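Side-chain contacts in SusD-like carbohydrate binding protein BF1063 (Bacteroides fragilis NCTC 9343, PDB 3I4G), which probably binds carbohydrate at the bacterial outer membrane as a SusD-like protein of Bacteroides fragilis: residues 49-52 against 53-57; 239-242 against 243-246; 340-343 against 344-347; 418-421 against 422-425. All blocks are in the same frame, centred on the assembly; numbering follows the deposited sequence.

Interaction 1 of 4, residues 49-52 against 53-57; sequences SYHG and MIMME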
ATOM      1  N   SER A  49       0.692  -5.447  -7.025  1.00  8.89           N
ATOM      2  CA  SER A  49       1.843  -6.347  -6.964  1.00  8.17           C
ATOM      3  C   SER A  49       2.779  -5.894  -5.844  1.00  8.43           C
ATOM      4  O   SER A  49       2.623  -4.797  -5.279  1.00  9.13           O
ATOM      5  CB  SER A  49       2.587  -6.408  -8.290  1.00  9.61           C
ATOM      6  OG  SER A  49       3.388  -5.251  -8.526  1.00 10.21           O
ATOM      7  N   TYR A  50       3.746  -6.708  -5.472  1.00  8.87           N
ATOM      8  CA  TYR A  50       4.555  -6.296  -4.309  1.00  8.32           C
ATOM      9  C   TYR A  50       5.344  -5.026  -4.600  1.00  9.50           C
ATOM     10  O   TYR A  50       5.499  -4.185  -3.720  1.00  8.80           O
ATOM     11  CB  TYR A  50       5.427  -7.436  -3.737  1.00  9.21           C
ATOM     12  CG  TYR A  50       6.652  -7.874  -4.482  1.00  9.84           C
ATOM     13  CD1 TYR A  50       7.801  -7.111  -4.440  1.00  9.20           C
ATOM     14  CD2 TYR A  50       6.701  -9.052  -5.199  1.00  9.01           C
ATOM     15  CE1 TYR A  50       8.939  -7.513  -5.064  1.00  8.97           C
ATOM     16  CE2 TYR A  50       7.865  -9.440  -5.842  1.00  8.77           C
ATOM     17  CZ  TYR A  50       8.961  -8.689  -5.764  1.00  8.31           C
ATOM     18  OH  TYR A  50      10.094  -9.135  -6.429  1.00  9.06           O
ATOM     19  N   HIS A  51       5.890  -4.893  -5.796  1.00  9.53           N
ATOM     20  CA  HIS A  51       6.606  -3.674  -6.151  1.00  9.08           C
ATOM     21  C   HIS A  51       5.627  -2.544  -6.464  1.00  8.77           C
ATOM     22  O   HIS A  51       5.928  -1.361  -6.212  1.00 10.28           O
ATOM     23  CB  HIS A  51       7.559  -3.919  -7.323  1.00  9.65           C
ATOM     24  CG  HIS A  51       8.631  -2.881  -7.509  1.00  8.24           C
ATOM     25  ND1 HIS A  51       8.424  -1.522  -7.435  1.00  9.52           N
ATOM     26  CD2 HIS A  51       9.920  -3.042  -7.852  1.00  9.14           C
ATOM     27  CE1 HIS A  51       9.562  -0.892  -7.697  1.00  8.89           C
ATOM     28  NE2 HIS A  51      10.490  -1.797  -7.957  1.00  9.86           N
ATOM     29  N   GLY A  52       4.443  -2.845  -6.967  1.00  8.61           N
ATOM     30  CA  GLY A  52       3.496  -1.804  -7.273  1.00  8.48           C
ATOM     31  C   GLY A  52       2.787  -1.203  -6.090  1.00  8.27           C
ATOM     32  O   GLY A  52       2.432  -0.018  -6.125  1.00  9.57           O
HETATM   33  N   MSE A  53       2.600  -2.012  -5.045  1.00  9.64           N
HETATM   34  CA  MSE A  53       1.889  -1.601  -3.856  1.00  9.25           C
HETATM   35  C   MSE A  53       2.818  -1.405  -2.660  1.00  8.94           C
HETATM   36  O   MSE A  53       3.141  -0.281  -2.303  1.00  8.86           O
HETATM   37  CB  MSE A  53       0.788  -2.631  -3.539  1.00 10.08           C
HETATM   38  CG  MSE A  53      -0.088  -2.302  -2.287  1.00  9.10           C
HETATM   39 SE   MSE A  53      -1.617  -3.408  -2.123  0.75  8.37          SE
HETATM   40  CE  MSE A  53      -0.645  -5.033  -1.583  1.00 12.96           C
ATOM     41  N   ILE A  54       3.308  -2.481  -2.064  1.00  9.41           N
ATOM     42  CA  ILE A  54       4.136  -2.401  -0.843  1.00  9.53           C
ATOM     43  C   ILE A  54       5.314  -1.492  -1.030  1.00 10.87           C
ATOM     44  O   ILE A  54       5.571  -0.601  -0.199  1.00 10.87           O
ATOM     45  CB  ILE A  54       4.568  -3.813  -0.412  1.00  9.80           C
ATOM     46  CG1 ILE A  54       3.356  -4.613   0.040  1.00 10.78           C
ATOM     47  CG2 ILE A  54       5.617  -3.769   0.716  1.00 10.69           C
ATOM     48  CD1 ILE A  54       3.607  -6.147   0.040  1.00 10.85           C
HETATM   49  N   MSE A  55       6.010  -1.631  -2.156  1.00  8.85           N
HETATM   50  CA  MSE A  55       7.198  -0.814  -2.337  1.00  9.92           C
HETATM   51  C   MSE A  55       6.920   0.629  -2.672  1.00 10.29           C
HETATM   52  O   MSE A  55       7.877   1.415  -2.647  1.00 10.43           O
HETATM   53  CB  MSE A  55       8.127  -1.447  -3.361  1.00  9.95           C
HETATM   54  CG  MSE A  55       8.649  -2.797  -2.893  1.00  9.16           C
HETATM   55 SE   MSE A  55       9.901  -3.598  -4.126  0.75 10.56          SE
HETATM   56  CE  MSE A  55      10.542  -4.972  -3.029  1.00 16.28           C
HETATM   57  N   MSE A  56       5.669   1.031  -2.890  1.00 10.57           N
HETATM   58  CA  MSE A  56       5.381   2.450  -2.937  1.00  9.48           C
HETATM   59  C   MSE A  56       5.738   3.097  -1.611  1.00  9.64           C
HETATM   60  O   MSE A  56       5.864   4.312  -1.549  1.00 10.42           O
HETATM   61  CB  MSE A  56       3.915   2.772  -3.256  1.00 14.27           C
HETATM   62  CG  MSE A  56       3.548   2.538  -4.657  1.00 13.22           C
HETATM   63 SE   MSE A  56       1.885   3.439  -5.122  0.75  9.15          SE
HETATM   64  CE  MSE A  56       2.497   4.755  -6.415  1.00 10.30           C
ATOM     65  N   GLU A  57       5.902   2.332  -0.535  1.00  9.15           N
ATOM     66  CA  GLU A  57       6.323   2.950   0.713  1.00  8.88           C
ATOM     67  C   GLU A  57       7.693   3.614   0.554  1.00  9.71           C
ATOM     68  O   GLU A  57       8.016   4.548   1.293  1.00  8.97           O
ATOM     69  CB  GLU A  57       6.352   1.925   1.861  1.00 10.23           C
ATOM     70  CG  GLU A  57       5.863   2.468   3.158  1.00 11.61           C
ATOM     71  CD  GLU A  57       4.367   2.520   3.297  1.00 10.79           C
ATOM     72  OE1 GLU A  57       3.623   2.470   2.309  1.00 13.20           O
ATOM     73  OE2 GLU A  57       3.920   2.686   4.413  1.00 11.86           O
TER

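Interaction 2 of 4, residues 239-242 against 243-246; sequences LFYP and STGT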
ATOM      1  N   LEU A 239      -2.584 -11.001   9.964  1.00  7.65           N
ATOM      2  CA  LEU A 239      -3.248 -10.388   8.812  1.00  7.72           C
ATOM      3  C   LEU A 239      -2.423 -10.473   7.550  1.00  9.68           C
ATOM      4  O   LEU A 239      -2.992 -10.416   6.465  1.00  8.73           O
ATOM      5  CB  LEU A 239      -3.513  -8.910   9.083  1.00  9.14           C
ATOM      6  CG  LEU A 239      -4.498  -8.584  10.196  1.00  8.13           C
ATOM      7  CD1 LEU A 239      -4.429  -7.086  10.503  1.00  8.36           C
ATOM      8  CD2 LEU A 239      -5.914  -9.048   9.827  1.00 10.26           C
ATOM      9  N   PHE A 240      -1.110 -10.631   7.696  1.00  8.12           N
ATOM     10  CA  PHE A 240      -0.184 -10.496   6.576  1.00  7.93           C
ATOM     11  C   PHE A 240       0.525 -11.763   6.250  1.00  8.77           C
ATOM     12  O   PHE A 240       1.526 -11.737   5.518  1.00  8.24           O
ATOM     13  CB  PHE A 240       0.809  -9.364   6.895  1.00  8.27           C
ATOM     14  CG  PHE A 240       0.118  -8.117   7.414  1.00  7.26           C
ATOM     15  CD1 PHE A 240      -0.511  -7.254   6.555  1.00  8.35           C
ATOM     16  CD2 PHE A 240       0.116  -7.814   8.752  1.00  8.19           C
ATOM     17  CE1 PHE A 240      -1.160  -6.151   7.004  1.00  7.60           C
ATOM     18  CE2 PHE A 240      -0.523  -6.665   9.228  1.00  8.43           C
ATOM     19  CZ  PHE A 240      -1.172  -5.834   8.345  1.00  7.91           C
ATOM     20  N   TYR A 241       0.018 -12.896   6.742  1.00  8.62           N
ATOM     21  CA  TYR A 241       0.659 -14.200   6.560  1.00  8.97           C
ATOM     22  C   TYR A 241      -0.189 -15.104   5.674  1.00  8.84           C
ATOM     23  O   TYR A 241      -1.416 -15.047   5.755  1.00  9.05           O
ATOM     24  CB  TYR A 241       0.862 -14.911   7.889  1.00  9.65           C
ATOM     25  CG  TYR A 241       1.767 -14.299   8.905  1.00  9.65           C
ATOM     26  CD1 TYR A 241       2.726 -13.336   8.605  1.00  8.61           C
ATOM     27  CD2 TYR A 241       1.705 -14.771  10.199  1.00  9.83           C
ATOM     28  CE1 TYR A 241       3.576 -12.832   9.599  1.00  9.55           C
ATOM     29  CE2 TYR A 241       2.536 -14.313  11.168  1.00  9.56           C
ATOM     30  CZ  TYR A 241       3.478 -13.350  10.856  1.00 10.56           C
ATOM     31  OH  TYR A 241       4.324 -12.908  11.868  1.00 11.17           O
ATOM     32  N   PRO A 242       0.434 -15.935   4.849  1.00  8.56           N
ATOM     33  CA  PRO A 242      -0.361 -16.814   4.005  1.00  9.87           C
ATOM     34  C   PRO A 242      -1.243 -17.825   4.765  1.00 11.20           C
ATOM     35  O   PRO A 242      -2.365 -18.110   4.312  1.00 11.98           O
ATOM     36  CB  PRO A 242       0.700 -17.526   3.138  1.00 14.06           C
ATOM     37  CG  PRO A 242       1.983 -17.248   3.682  1.00 11.18           C
ATOM     38  CD  PRO A 242       1.863 -16.013   4.530  1.00 10.25           C
ATOM     39  N   SER A 243      -0.783 -18.313   5.911  0.50 10.92           N
ATOM     40  CA  SER A 243      -1.518 -19.367   6.614  0.50 12.07           C
ATOM     41  C   SER A 243      -2.775 -18.881   7.316  0.50 12.80           C
ATOM     42  O   SER A 243      -3.650 -19.684   7.632  0.50 15.10           O
ATOM     43  CB  SER A 243      -0.621 -20.054   7.659  0.50 12.73           C
ATOM     44  OG  SER A 243       0.481 -20.732   7.067  0.50 11.92           O
ATOM     45  N   THR A 244      -2.854 -17.573   7.571  1.00 11.60           N
ATOM     46  CA  THR A 244      -3.919 -16.967   8.326  1.00 10.02           C
ATOM     47  C   THR A 244      -4.625 -15.773   7.703  1.00 11.36           C
ATOM     48  O   THR A 244      -5.666 -15.329   8.189  1.00 12.04           O
ATOM     49  CB  THR A 244      -3.281 -16.496   9.663  1.00 10.95           C
ATOM     50  OG1 THR A 244      -2.102 -15.720   9.402  1.00 11.01           O
ATOM     51  CG2 THR A 244      -2.897 -17.700  10.550  1.00 13.27           C
ATOM     52  N   GLY A 245      -4.035 -15.215   6.653  1.00 10.30           N
ATOM     53  CA  GLY A 245      -4.528 -13.983   6.090  1.00 10.36           C
ATOM     54  C   GLY A 245      -5.855 -14.019   5.389  1.00 10.74           C
ATOM     55  O   GLY A 245      -6.424 -12.964   5.104  1.00 11.04           O
ATOM     56  N   THR A 246      -6.339 -15.211   5.043  1.00 10.70           N
ATOM     57  CA  THR A 246      -7.662 -15.330   4.435  1.00 11.80           C
ATOM     58  C   THR A 246      -8.684 -15.946   5.380  1.00 12.43           C
ATOM     59  O   THR A 246      -9.842 -16.109   4.961  1.00 14.87           O
ATOM     60  CB  THR A 246      -7.644 -16.180   3.139  1.00 10.27           C
ATOM     61  OG1 THR A 246      -7.363 -17.538   3.462  1.00 13.02           O
ATOM     62  CG2 THR A 246      -6.635 -15.667   2.151  1.00 12.91           C
TER

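Interaction 3 of 4, residues 340-343 against 344-347; sequences DYSA and AKKE. With EDO (1,2-ethanediol), chain I.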
ATOM      1  N   ASP A 340      29.684  -0.875  12.117  1.00  8.66           N
ATOM      2  CA  ASP A 340      30.883  -1.486  12.659  1.00  9.07           C
ATOM      3  C   ASP A 340      31.127  -2.924  12.221  1.00 10.94           C
ATOM      4  O   ASP A 340      32.182  -3.494  12.513  1.00 11.45           O
ATOM      5  CB  ASP A 340      30.816  -1.519  14.189  1.00  9.48           C
ATOM      6  CG  ASP A 340      30.896  -0.176  14.831  1.00 10.19           C
ATOM      7  OD1 ASP A 340      30.954   0.828  14.111  1.00 10.78           O
ATOM      8  OD2 ASP A 340      30.957  -0.140  16.102  1.00 12.52           O
ATOM      9  N   TYR A 341      30.166  -3.525  11.530  1.00 10.26           N
ATOM     10  CA  TYR A 341      30.225  -4.950  11.210  1.00 10.22           C
ATOM     11  C   TYR A 341      30.836  -5.210   9.822  1.00 10.59           C
ATOM     12  O   TYR A 341      31.256  -4.283   9.138  1.00 11.55           O
ATOM     13  CB  TYR A 341      28.841  -5.606  11.368  1.00 11.11           C
ATOM     14  CG  TYR A 341      28.161  -5.455  12.733  1.00  9.42           C
ATOM     15  CD1 TYR A 341      28.854  -5.054  13.883  1.00  9.76           C
ATOM     16  CD2 TYR A 341      26.827  -5.779  12.880  1.00  9.82           C
ATOM     17  CE1 TYR A 341      28.197  -4.904  15.100  1.00 10.99           C
ATOM     18  CE2 TYR A 341      26.190  -5.635  14.091  1.00  9.36           C
ATOM     19  CZ  TYR A 341      26.857  -5.193  15.181  1.00 11.24           C
ATOM     20  OH  TYR A 341      26.167  -5.034  16.384  1.00 11.63           O
ATOM     21  N   SER A 342      30.945  -6.484   9.457  1.00 11.64           N
ATOM     22  CA  SER A 342      31.628  -6.883   8.246  1.00 12.70           C
ATOM     23  C   SER A 342      30.813  -6.825   6.973  1.00 11.14           C
ATOM     24  O   SER A 342      29.761  -7.469   6.869  1.00 11.48           O
ATOM     25  CB  SER A 342      32.090  -8.334   8.433  1.00 14.44           C
ATOM     26  OG  SER A 342      32.750  -8.768   7.267  1.00 18.57           O
ATOM     27  N   ALA A 343      31.294  -6.091   5.984  1.00 11.77           N
ATOM     28  CA  ALA A 343      30.626  -6.032   4.686  1.00 12.58           C
ATOM     29  C   ALA A 343      30.645  -7.395   3.979  1.00 13.04           C
ATOM     30  O   ALA A 343      29.721  -7.756   3.245  1.00 13.79           O
ATOM     31  CB  ALA A 343      31.246  -4.946   3.805  1.00 12.29           C
ATOM     32  N   ALA A 344      31.700  -8.176   4.190  1.00 14.33           N
ATOM     33  CA  ALA A 344      31.779  -9.511   3.574  1.00 14.93           C
ATOM     34  C   ALA A 344      30.645 -10.406   4.051  1.00 14.79           C
ATOM     35  O   ALA A 344      30.182 -11.277   3.296  1.00 18.13           O
ATOM     36  CB  ALA A 344      33.130 -10.153   3.860  1.00 14.03           C
ATOM     37  N   LYS A 345      30.216 -10.211   5.298  0.50 12.63           N
ATOM     38  CA  LYS A 345      29.109 -10.953   5.895  0.50 11.86           C
ATOM     39  C   LYS A 345      27.734 -10.329   5.606  0.50 12.61           C
ATOM     40  O   LYS A 345      26.717 -10.841   6.049  0.50 12.66           O
ATOM     41  CB  LYS A 345      29.328 -11.040   7.410  0.50 12.96           C
ATOM     42  CG  LYS A 345      30.607 -11.793   7.786  0.50 13.47           C
ATOM     43  CD  LYS A 345      30.781 -11.890   9.293  0.50 14.55           C
ATOM     44  CE  LYS A 345      31.914 -12.849   9.654  0.50 18.92           C
ATOM     45  NZ  LYS A 345      32.266 -12.791  11.093  0.50 24.36           N
ATOM     46  N   LYS A 346      27.730  -9.223   4.863  1.00 11.34           N
ATOM     47  CA  LYS A 346      26.511  -8.414   4.570  1.00 10.08           C
ATOM     48  C   LYS A 346      25.844  -7.982   5.882  1.00 10.30           C
ATOM     49  O   LYS A 346      24.612  -7.875   5.989  1.00  9.76           O
ATOM     50  CB  LYS A 346      25.580  -9.155   3.613  1.00 10.80           C
ATOM     51  CG  LYS A 346      26.196  -9.341   2.247  1.00 11.58           C
ATOM     52  CD  LYS A 346      25.279 -10.070   1.285  1.00 13.47           C
ATOM     53  CE  LYS A 346      25.909 -10.241  -0.079  1.00 15.30           C
ATOM     54  NZ  LYS A 346      25.091 -11.193  -0.891  1.00 23.04           N
ATOM     55  N   GLU A 347      26.682  -7.657   6.872  1.00  9.41           N
ATOM     56  CA  GLU A 347      26.229  -7.180   8.171  1.00  9.84           C
ATOM     57  C   GLU A 347      26.551  -5.712   8.381  1.00  9.59           C
ATOM     58  O   GLU A 347      26.230  -5.143   9.428  1.00  8.68           O
ATOM     59  CB  GLU A 347      26.831  -8.034   9.299  1.00  9.58           C
ATOM     60  CG  GLU A 347      26.331  -9.461   9.290  1.00  9.86           C
ATOM     61  CD  GLU A 347      26.941 -10.345  10.379  1.00 13.61           C
ATOM     62  OE1 GLU A 347      27.861  -9.913  11.103  1.00 13.14           O
ATOM     63  OE2 GLU A 347      26.453 -11.484  10.532  1.00 14.15           O
TER
HETATM   64  C1  EDO I   8      28.492  -8.783  14.119  1.00 30.50           C
HETATM   65  O1  EDO I   8      28.303 -10.175  13.796  1.00 35.08           O
HETATM   66  C2  EDO I   8      28.929  -8.638  15.566  1.00 30.76           C
HETATM   67  O2  EDO I   8      27.982  -9.331  16.385  1.00 34.73           O
HETATM   68  O   HOH W   1      30.210  -8.710  11.114  1.00 16.30           O

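Interaction 4 of 4, residues 418-421 against 422-425; sequences RGRA and SVNM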
ATOM      1  N   ARG A 418      -7.078   0.390  17.903  1.00  9.06           N
ATOM      2  CA  ARG A 418      -6.073   0.389  18.976  1.00  9.63           C
ATOM      3  C   ARG A 418      -6.278  -0.729  20.005  1.00 10.32           C
ATOM      4  O   ARG A 418      -5.326  -1.217  20.628  1.00 10.52           O
ATOM      5  CB  ARG A 418      -6.058   1.731  19.693  1.00 10.02           C
ATOM      6  CG  ARG A 418      -5.499   2.849  18.827  1.00 11.01           C
ATOM      7  CD  ARG A 418      -5.632   4.213  19.442  1.00 10.93           C
ATOM      8  NE  ARG A 418      -4.837   4.396  20.647  1.00  9.96           N
ATOM      9  CZ  ARG A 418      -3.543   4.726  20.672  1.00 10.29           C
ATOM     10  NH1 ARG A 418      -2.825   4.828  19.553  1.00 12.30           N
ATOM     11  NH2 ARG A 418      -2.954   4.883  21.847  1.00 13.02           N
ATOM     12  N   GLY A 419      -7.531  -1.106  20.197  1.00 10.75           N
ATOM     13  CA  GLY A 419      -7.932  -2.107  21.176  1.00  8.72           C
ATOM     14  C   GLY A 419      -7.786  -3.541  20.748  1.00 11.19           C
ATOM     15  O   GLY A 419      -8.057  -4.439  21.522  1.00 10.51           O
ATOM     16  N   ARG A 420      -7.339  -3.764  19.514  1.00 10.22           N
ATOM     17  CA  ARG A 420      -7.036  -5.077  19.021  1.00  9.83           C
ATOM     18  C   ARG A 420      -6.243  -5.816  20.092  1.00  8.98           C
ATOM     19  O   ARG A 420      -5.287  -5.252  20.629  1.00  8.34           O
ATOM     20  CB  ARG A 420      -6.205  -4.912  17.718  1.00 11.70           C
ATOM     21  CG  ARG A 420      -5.907  -6.173  17.009  1.00 12.38           C
ATOM     22  CD  ARG A 420      -4.804  -6.002  16.000  1.00  9.86           C
ATOM     23  NE  ARG A 420      -5.092  -5.028  14.952  1.00  9.26           N
ATOM     24  CZ  ARG A 420      -5.763  -5.307  13.842  1.00  8.06           C
ATOM     25  NH1 ARG A 420      -6.324  -6.483  13.644  1.00  9.67           N
ATOM     26  NH2 ARG A 420      -5.930  -4.360  12.927  1.00  8.80           N
ATOM     27  N   ALA A 421      -6.564  -7.061  20.418  1.00  9.37           N
ATOM     28  CA  ALA A 421      -5.909  -7.727  21.566  1.00  9.02           C
ATOM     29  C   ALA A 421      -4.391  -7.767  21.535  1.00  9.51           C
ATOM     30  O   ALA A 421      -3.730  -7.637  22.574  1.00 10.39           O
ATOM     31  CB  ALA A 421      -6.448  -9.152  21.707  1.00 10.65           C
ATOM     32  N   SER A 422      -3.826  -7.962  20.349  1.00  9.72           N
ATOM     33  CA  SER A 422      -2.376  -8.035  20.192  1.00  8.83           C
ATOM     34  C   SER A 422      -1.696  -6.667  20.234  1.00  8.77           C
ATOM     35  O   SER A 422      -0.470  -6.589  20.210  1.00  9.69           O
ATOM     36  CB  SER A 422      -2.024  -8.730  18.881  1.00  9.53           C
ATOM     37  OG  SER A 422      -2.585  -8.045  17.758  1.00  9.28           O
ATOM     38  N   VAL A 423      -2.470  -5.584  20.267  1.00  8.04           N
ATOM     39  CA  VAL A 423      -1.931  -4.234  20.278  1.00  8.21           C
ATOM     40  C   VAL A 423      -2.285  -3.569  21.602  1.00  9.86           C
ATOM     41  O   VAL A 423      -1.389  -3.111  22.331  1.00 11.36           O
ATOM     42  CB  VAL A 423      -2.441  -3.479  19.021  1.00  9.36           C
ATOM     43  CG1 VAL A 423      -2.064  -2.003  19.066  1.00 11.68           C
ATOM     44  CG2 VAL A 423      -1.922  -4.134  17.734  1.00  9.79           C
ATOM     45  N   ASN A 424      -3.583  -3.472  21.878  1.00  9.49           N
ATOM     46  CA  ASN A 424      -4.082  -3.042  23.189  1.00 11.24           C
ATOM     47  C   ASN A 424      -3.498  -1.710  23.657  1.00 10.55           C
ATOM     48  O   ASN A 424      -3.000  -1.576  24.783  1.00 11.41           O
ATOM     49  CB  ASN A 424      -3.838  -4.126  24.224  1.00 14.18           C
ATOM     50  CG  ASN A 424      -4.591  -3.874  25.514  1.00 16.58           C
ATOM     51  OD1 ASN A 424      -5.737  -3.432  25.477  1.00 18.84           O
ATOM     52  ND2 ASN A 424      -3.953  -4.166  26.642  1.00 23.96           N
HETATM   53  N   MSE A 425      -3.546  -0.737  22.760  1.00  8.90           N
HETATM   54  CA  MSE A 425      -3.061   0.599  23.070  1.00  9.64           C
HETATM   55  C   MSE A 425      -4.162   1.454  23.721  1.00 10.10           C
HETATM   56  O   MSE A 425      -5.334   1.229  23.462  1.00 11.78           O
HETATM   57  CB  MSE A 425      -2.511   1.252  21.806  1.00 10.71           C
HETATM   58  CG  MSE A 425      -1.187   0.642  21.381  1.00 10.98           C
HETATM   59 SE   MSE A 425       0.312   1.098  22.584  0.75  8.70          SE
HETATM   60  CE  MSE A 425       0.487   2.912  22.051  1.00 11.00           C
TER
HETATM   61  O   HOH W   2      -8.255  -4.396  24.215  1.00 26.39           O

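Interaction 1 of 4, residues 49-52 against 53-57
M55, a selenomethionine, meets two aromatic rings at once. Its SE lies over one face of the H51 imidazole, offset toward the rim and 3.9 Å from the ring centroid, while its methyl carbon CE comes to the edge of the phenol, 3.6 Å from Y50 CE1. A long, polarisable, unbranched chain suits this place: with CG beside the backbone N (chi1 -64°) and the rest extended, M55 runs alongside Y50 and crosses H51 at about a right angle. Both rings are also held from outside, Y50 OH by H269 and H51 NE2 by R67. Apolar contact continues at I54, whose CD1 lies 4.4 Å from Y50 CB.

Hydrogen bonds set the backbone. M53 N donates to S49 O at 2.8 Å, a normal helical step, whereas M55 N reaches back five residues to Y50 O at 3.0 Å. At the start of the helix S49 OG accepts from G52 N at 3.1 Å, and this hydroxyl also bonds E41. G52, lacking a beta carbon, avoids crowding it. Such geometry is that of a short, buried helix with a serine N-cap and a wider pi-type turn, along whose side a Met-aromatic contact runs.

Interaction 2 of 4, residues 239-242 against 243-246
Y241 turns its ring beside its own backbone N (chi1 -64°), and T244 sets OG1 between its backbone N and carbonyl carbon (chi1 51°), which brings the threonine hydroxyl against the tyrosine CB at 3.4 Å. The two side chains run side by side in the same direction, with OG1 approaching the base of the ring obliquely. They project from an alpha-turn that overlaps a type I beta-turn: the carbonyl of Y241 is gripped by two successive backbone N-H groups from further along the chain. The stronger bond comes from G245 N at 2.8 Å, nearly in line with the C=O direction; T244 N adds a weak one at 3.4 Å.

P242 and S243 occupy the two central corners of the beta-turn, and each residue suits its place. The proline ring fixes phi near the value needed at the first corner, and that corner has no N-H to satisfy because the proline nitrogen carries no hydrogen. The small serine after it sits at the exposed tip, where its OG hydrogen-bonds E367. A threonine suits the next position, since its hydroxyl hydrogen-bonds E238 O, just before the turn, so the same oxygen that lies against Y241 also links the far side of the loop to its beginning. G245 packs closely against the Y241 carbonyl, where the absence of a side chain avoids a clash with that oxygen. The loop closes further through N251, whose side-chain amide hydrogen-bonds both L239 O and G245 O. These two residues also touch directly, G245 CA lying 3.9 Å from L239 O.

Interaction 3 of 4, residues 340-343 against 344-347
A344 follows S342 closely enough for its N to make a weak bond, 3.3 Å long, to the serine OG, which stands anti to the serine's backbone N (chi1 179°). K345 N comes next and adds a weak bond to S342 O. At K346 the chain takes up a left-handed backbone conformation, and its N donates to A343 O at 3.0 Å from well above the carbonyl plane. E347 N then reaches back over five residues to S342 O at 3.1 Å, in a nearly straight bond. This pair of bonds around a left-handed residue is the Schellman motif, here closing a loop without a regular helix. E347 points its CB at Y341, the two CB atoms 3.8 Å apart. A carboxylate suits this spot as an acceptor: OE1 takes a bond from a water, 2.6 Å away, that itself accepts from S342 N. OE1 also accepts from O1 of an ethanediol, probably from the crystallisation liquor, whose C1 lies 3.5 Å above the face of the Y341 ring.

The loop lies at the surface between strands 333-334 and 360-362, tied by backbone bonds from E347 to S338, by Y341 OH to N326 and by a K346 salt bridge to E354.

Interaction 4 of 4, residues 418-421 against 422-425
R418 lays one face of its guanidinium over M425, a selenomethionine, whose CB is 3.7 Å from R418 NH2 and offset toward the rim of the flat group. This is the dense, buried side of the turn. The arginine suits it by combining a flat, weakly hydrated face that can lie on aliphatic atoms with charged N-H groups at its margin, and the bend at chi3 (66°) folds that face back over M425. The backbones are joined here too, M425 N giving a 2.8 Å bond to R418 O. R420 packs differently: its CD lies 3.8 Å from V423 CG2, which meets the guanidinium at its edge, and 3.5 Å from S422 OG. That hydroxyl is itself bonded to A234 O and Y236 N.

Beyond R420 the chain reverses in a type I beta-turn with A421 and S422 at its corners. R420 O takes two donors, V423 N at 2.9 Å and N424 N at 2.8 Å, the second bond also defining an alpha-turn.

The opposite character appears at G419, A421 and N424, which are exposed. N424 adopts a left-handed backbone conformation, one that asparagine tolerates well, and a water bridges its OD1 to G419 O, 2.7 Å from the latter. Small A421 sits at an exposed corner.

The turn lies at the start of the loop between helix 414-418 and helix 433-447. Salt bridges from R418 to E443 and from R420 to E447 bind it to the second helix, others reach E292 and E250, and V423 and M425 pack on helix 317-322.

In the fold
Following the chain from the N terminus, the four contacts come in series; each is a local contact within one continuous stretch, and none nests in or crosses another. Interaction 1 is the buried helix 50-54, near the centre of the molecule. Interaction 2 forms a turn within the loop between helix 214-227 and strand 251-252, and both it and interaction 1 pack against strand 380-386 and Y365. Interaction 3 forms a turn within the surface loop between strands 333-334 and 360-362, its centre about 28 Å from that of interaction 1. Interaction 4 turns the chain between helices 414-418 and 433-447 and touches interaction 2, where L239 CD1 lies 3.7 Å from R420 NH1. Y236 contacts both of these turns, linking them further.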